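Local coordinates for putative gdp-fucose protein o-fucosyltransferase 1 (Caenorhabditis elegans, PDB 3ZY2) that is a putative protein O-fucosyltransferase of the GT-B class, here with guanosine-5'-diphosphate bound, at residues 137-145 with 156-166. Sequence-based numbering, arbitrary orientation.
Sequences EYFGDIPGG and KWLEKFPSEEY
Lys160 joins the two segments through its ammonium group: NZ donates to Tyr138 O at 2.7 Å and forms a salt bridge with Asp141 OD1 at 2.9 Å, using that oxygen's syn lone pair. With CG anti to the backbone N (chi1 -172°) and the chain extended beyond it, the ammonium group reaches past Ile142 to the strand's last residue and the turn that follows. Two further hydrogen bonds flank this grip. Trp157 NE1 donates nearly straight (168°) to Gly145 O at 3.0 Å; the acceptor lies in the indole plane, whereas the nitrogen sits above the carbonyl plane. Tyr166 OH donates to Glu137 OE2 at 2.7 Å from above the carboxylate plane, and Thr235 of the second subunit also bonds this hydroxyl.

Apolar contacts fill the middle. Ile142 CD1 makes a CH-pi contact 3.8 Å from the centroid of Trp157's five-membered ring, almost on its normal, while Phe139 meets the six-membered ring obliquely, planes at 36°. Phe161 turns its ring edge to Phe139 CB; polar Glu137 OE1 and Tyr138 O also lie at that edge.

Type I and II turns thus pack on helix 157-160 after edge strand 135-138 of one of this GT-B-clan protein's two parallel sheets. Neighbouring strand 95-98 supplies Phe97, edge-to-face with Phe161; Phe33 of helix 20-37 meets Trp157 likewise, and Arg237 of the second subunit salt-bridges Glu137.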
# COMPACT_ATOMS: atom_id res chain seq x y z
N GLU A 137 6.70 -2.98 -11.66
CA GLU A 137 5.79 -2.13 -12.44
C GLU A 137 4.74 -1.53 -11.50
O GLU A 137 4.22 -2.22 -10.63
CB GLU A 137 5.11 -2.90 -13.58
CG GLU A 137 6.05 -3.38 -14.69
CD GLU A 137 6.44 -2.30 -15.71
OE1 GLU A 137 5.76 -1.25 -15.80
OE2 GLU A 137 7.43 -2.53 -16.44
N TYR A 138 4.45 -0.25 -11.68
CA TYR A 138 3.50 0.48 -10.83
C TYR A 138 2.24 0.84 -11.59
O TYR A 138 2.31 1.10 -12.79
CB TYR A 138 4.17 1.74 -10.25
CG TYR A 138 5.50 1.42 -9.63
CD1 TYR A 138 5.58 0.68 -8.45
CD2 TYR A 138 6.68 1.85 -10.22
CE1 TYR A 138 6.82 0.35 -7.90
CE2 TYR A 138 7.92 1.54 -9.67
CZ TYR A 138 7.97 0.80 -8.50
OH TYR A 138 9.22 0.51 -7.97
N PHE A 139 1.10 0.83 -10.91
CA PHE A 139 -0.18 1.12 -11.56
C PHE A 139 -1.02 2.17 -10.82
O PHE A 139 -2.13 2.51 -11.26
CB PHE A 139 -1.00 -0.17 -11.78
CG PHE A 139 -1.32 -0.92 -10.52
CD1 PHE A 139 -2.39 -0.54 -9.72
CD2 PHE A 139 -0.55 -2.02 -10.14
CE1 PHE A 139 -2.69 -1.23 -8.54
CE2 PHE A 139 -0.84 -2.72 -8.96
CZ PHE A 139 -1.91 -2.33 -8.16
N GLY A 140 -0.47 2.70 -9.73
CA GLY A 140 -1.14 3.75 -8.95
C GLY A 140 -1.44 5.03 -9.70
O GLY A 140 -2.33 5.78 -9.30
N ASP A 141 -0.71 5.28 -10.78
CA ASP A 141 -0.91 6.49 -11.58
C ASP A 141 -2.02 6.34 -12.63
O ASP A 141 -2.40 7.31 -13.28
CB ASP A 141 0.41 6.92 -12.25
CG ASP A 141 1.08 5.79 -13.00
OD1 ASP A 141 0.50 5.27 -13.99
OD2 ASP A 141 2.21 5.42 -12.61
N ILE A 142 -2.53 5.11 -12.79
CA ILE A 142 -3.65 4.88 -13.68
C ILE A 142 -4.91 5.45 -13.02
O ILE A 142 -5.25 5.06 -11.90
CB ILE A 142 -3.82 3.38 -14.05
CG1 ILE A 142 -2.53 2.84 -14.71
CG2 ILE A 142 -5.04 3.16 -14.97
CD1 ILE A 142 -2.52 1.34 -14.96
N PRO A 143 -5.59 6.40 -13.70
CA PRO A 143 -6.79 7.03 -13.16
C PRO A 143 -7.85 5.97 -12.85
O PRO A 143 -8.22 5.19 -13.74
CB PRO A 143 -7.26 7.94 -14.31
CG PRO A 143 -6.02 8.22 -15.09
CD PRO A 143 -5.23 6.96 -15.02
N GLY A 144 -8.31 5.94 -11.61
CA GLY A 144 -9.35 5.00 -11.19
C GLY A 144 -8.84 3.70 -10.59
O GLY A 144 -9.63 2.88 -10.11
N GLY A 145 -7.52 3.53 -10.61
CA GLY A 145 -6.86 2.33 -10.06
C GLY A 145 -7.41 1.04 -10.63
O GLY A 145 -7.52 0.87 -11.85
N LYS A 156 -6.68 2.20 -20.40
CA LYS A 156 -5.52 2.78 -19.72
C LYS A 156 -4.57 1.68 -19.22
O LYS A 156 -3.35 1.79 -19.36
CB LYS A 156 -5.96 3.69 -18.57
CG LYS A 156 -6.71 4.97 -19.01
CD LYS A 156 -5.77 6.05 -19.57
CE LYS A 156 -4.83 6.60 -18.49
NZ LYS A 156 -4.33 7.97 -18.79
N TRP A 157 -5.15 0.63 -18.65
CA TRP A 157 -4.40 -0.57 -18.31
C TRP A 157 -3.86 -1.25 -19.56
O TRP A 157 -2.73 -1.72 -19.56
CB TRP A 157 -5.29 -1.55 -17.54
CG TRP A 157 -5.40 -1.27 -16.08
CD1 TRP A 157 -6.29 -0.43 -15.47
CD2 TRP A 157 -4.60 -1.84 -15.03
NE1 TRP A 157 -6.10 -0.44 -14.11
CE2 TRP A 157 -5.07 -1.30 -13.81
CE3 TRP A 157 -3.53 -2.75 -15.00
CZ2 TRP A 157 -4.50 -1.63 -12.58
CZ3 TRP A 157 -2.97 -3.08 -13.78
CH2 TRP A 157 -3.46 -2.53 -12.58
N LEU A 158 -4.67 -1.29 -20.63
CA LEU A 158 -4.25 -1.88 -21.90
C LEU A 158 -3.21 -1.00 -22.59
O LEU A 158 -2.27 -1.51 -23.21
CB LEU A 158 -5.46 -2.08 -22.83
CG LEU A 158 -5.30 -3.07 -23.99
CD1 LEU A 158 -5.46 -4.50 -23.49
CD2 LEU A 158 -6.30 -2.77 -25.11
N GLU A 159 -3.40 0.31 -22.47
CA GLU A 159 -2.47 1.31 -22.96
C GLU A 159 -1.13 1.16 -22.23
O GLU A 159 -0.08 1.10 -22.87
CB GLU A 159 -3.08 2.71 -22.74
CG GLU A 159 -2.16 3.91 -22.96
CD GLU A 159 -2.65 5.15 -22.20
OE1 GLU A 159 -3.85 5.50 -22.32
OE2 GLU A 159 -1.84 5.77 -21.47
N LYS A 160 -1.18 1.07 -20.90
CA LYS A 160 0.06 1.00 -20.12
C LYS A 160 0.74 -0.39 -20.14
O LYS A 160 1.97 -0.48 -20.23
CB LYS A 160 -0.15 1.50 -18.69
CG LYS A 160 1.15 1.62 -17.92
CD LYS A 160 0.98 2.22 -16.55
CE LYS A 160 2.35 2.37 -15.89
NZ LYS A 160 2.31 3.09 -14.58
N PHE A 161 -0.05 -1.46 -20.08
CA PHE A 161 0.53 -2.82 -20.06
C PHE A 161 0.07 -3.72 -21.20
O PHE A 161 -0.76 -4.61 -20.98
CB PHE A 161 0.29 -3.51 -18.71
CG PHE A 161 0.75 -2.71 -17.52
CD1 PHE A 161 2.11 -2.47 -17.30
CD2 PHE A 161 -0.17 -2.18 -16.62
CE1 PHE A 161 2.54 -1.73 -16.21
CE2 PHE A 161 0.25 -1.44 -15.52
CZ PHE A 161 1.61 -1.21 -15.31
N PRO A 162 0.62 -3.52 -22.42
CA PRO A 162 0.25 -4.38 -23.55
C PRO A 162 0.71 -5.82 -23.34
O PRO A 162 1.70 -6.07 -22.64
CB PRO A 162 1.00 -3.75 -24.73
CG PRO A 162 1.40 -2.38 -24.27
CD PRO A 162 1.61 -2.51 -22.81
N SER A 163 -0.00 -6.75 -23.97
CA SER A 163 0.24 -8.18 -23.81
C SER A 163 1.62 -8.65 -24.26
O SER A 163 2.19 -9.55 -23.65
CB SER A 163 -0.84 -8.98 -24.55
OG SER A 163 -2.03 -8.21 -24.72
N GLU A 164 2.15 -8.04 -25.32
CA GLU A 164 3.43 -8.49 -25.89
C GLU A 164 4.62 -8.36 -24.92
O GLU A 164 5.40 -9.31 -24.75
CB GLU A 164 3.71 -7.79 -27.23
CG GLU A 164 5.05 -8.16 -27.89
CD GLU A 164 5.03 -9.45 -28.69
OE1 GLU A 164 4.29 -10.41 -28.34
OE2 GLU A 164 5.77 -9.53 -29.70
N GLU A 165 4.76 -7.19 -24.30
CA GLU A 165 5.81 -6.96 -23.31
C GLU A 165 5.41 -7.46 -21.93
O GLU A 165 6.28 -7.89 -21.15
CB GLU A 165 6.20 -5.48 -23.24
CG GLU A 165 7.35 -5.16 -22.26
CD GLU A 165 8.68 -5.86 -22.58
OE1 GLU A 165 8.98 -6.07 -23.78
OE2 GLU A 165 9.41 -6.22 -21.63
N TYR A 166 4.10 -7.41 -21.63
CA TYR A 166 3.56 -7.80 -20.31
C TYR A 166 2.55 -8.95 -20.42
O TYR A 166 1.34 -8.76 -20.23
CB TYR A 166 2.92 -6.61 -19.59
CG TYR A 166 3.86 -5.45 -19.42
CD1 TYR A 166 4.82 -5.45 -18.41
CD2 TYR A 166 3.82 -4.36 -20.29
CE1 TYR A 166 5.70 -4.41 -18.25
CE2 TYR A 166 4.69 -3.30 -20.14
CZ TYR A 166 5.63 -3.32 -19.12
OH TYR A 166 6.50 -2.27 -18.99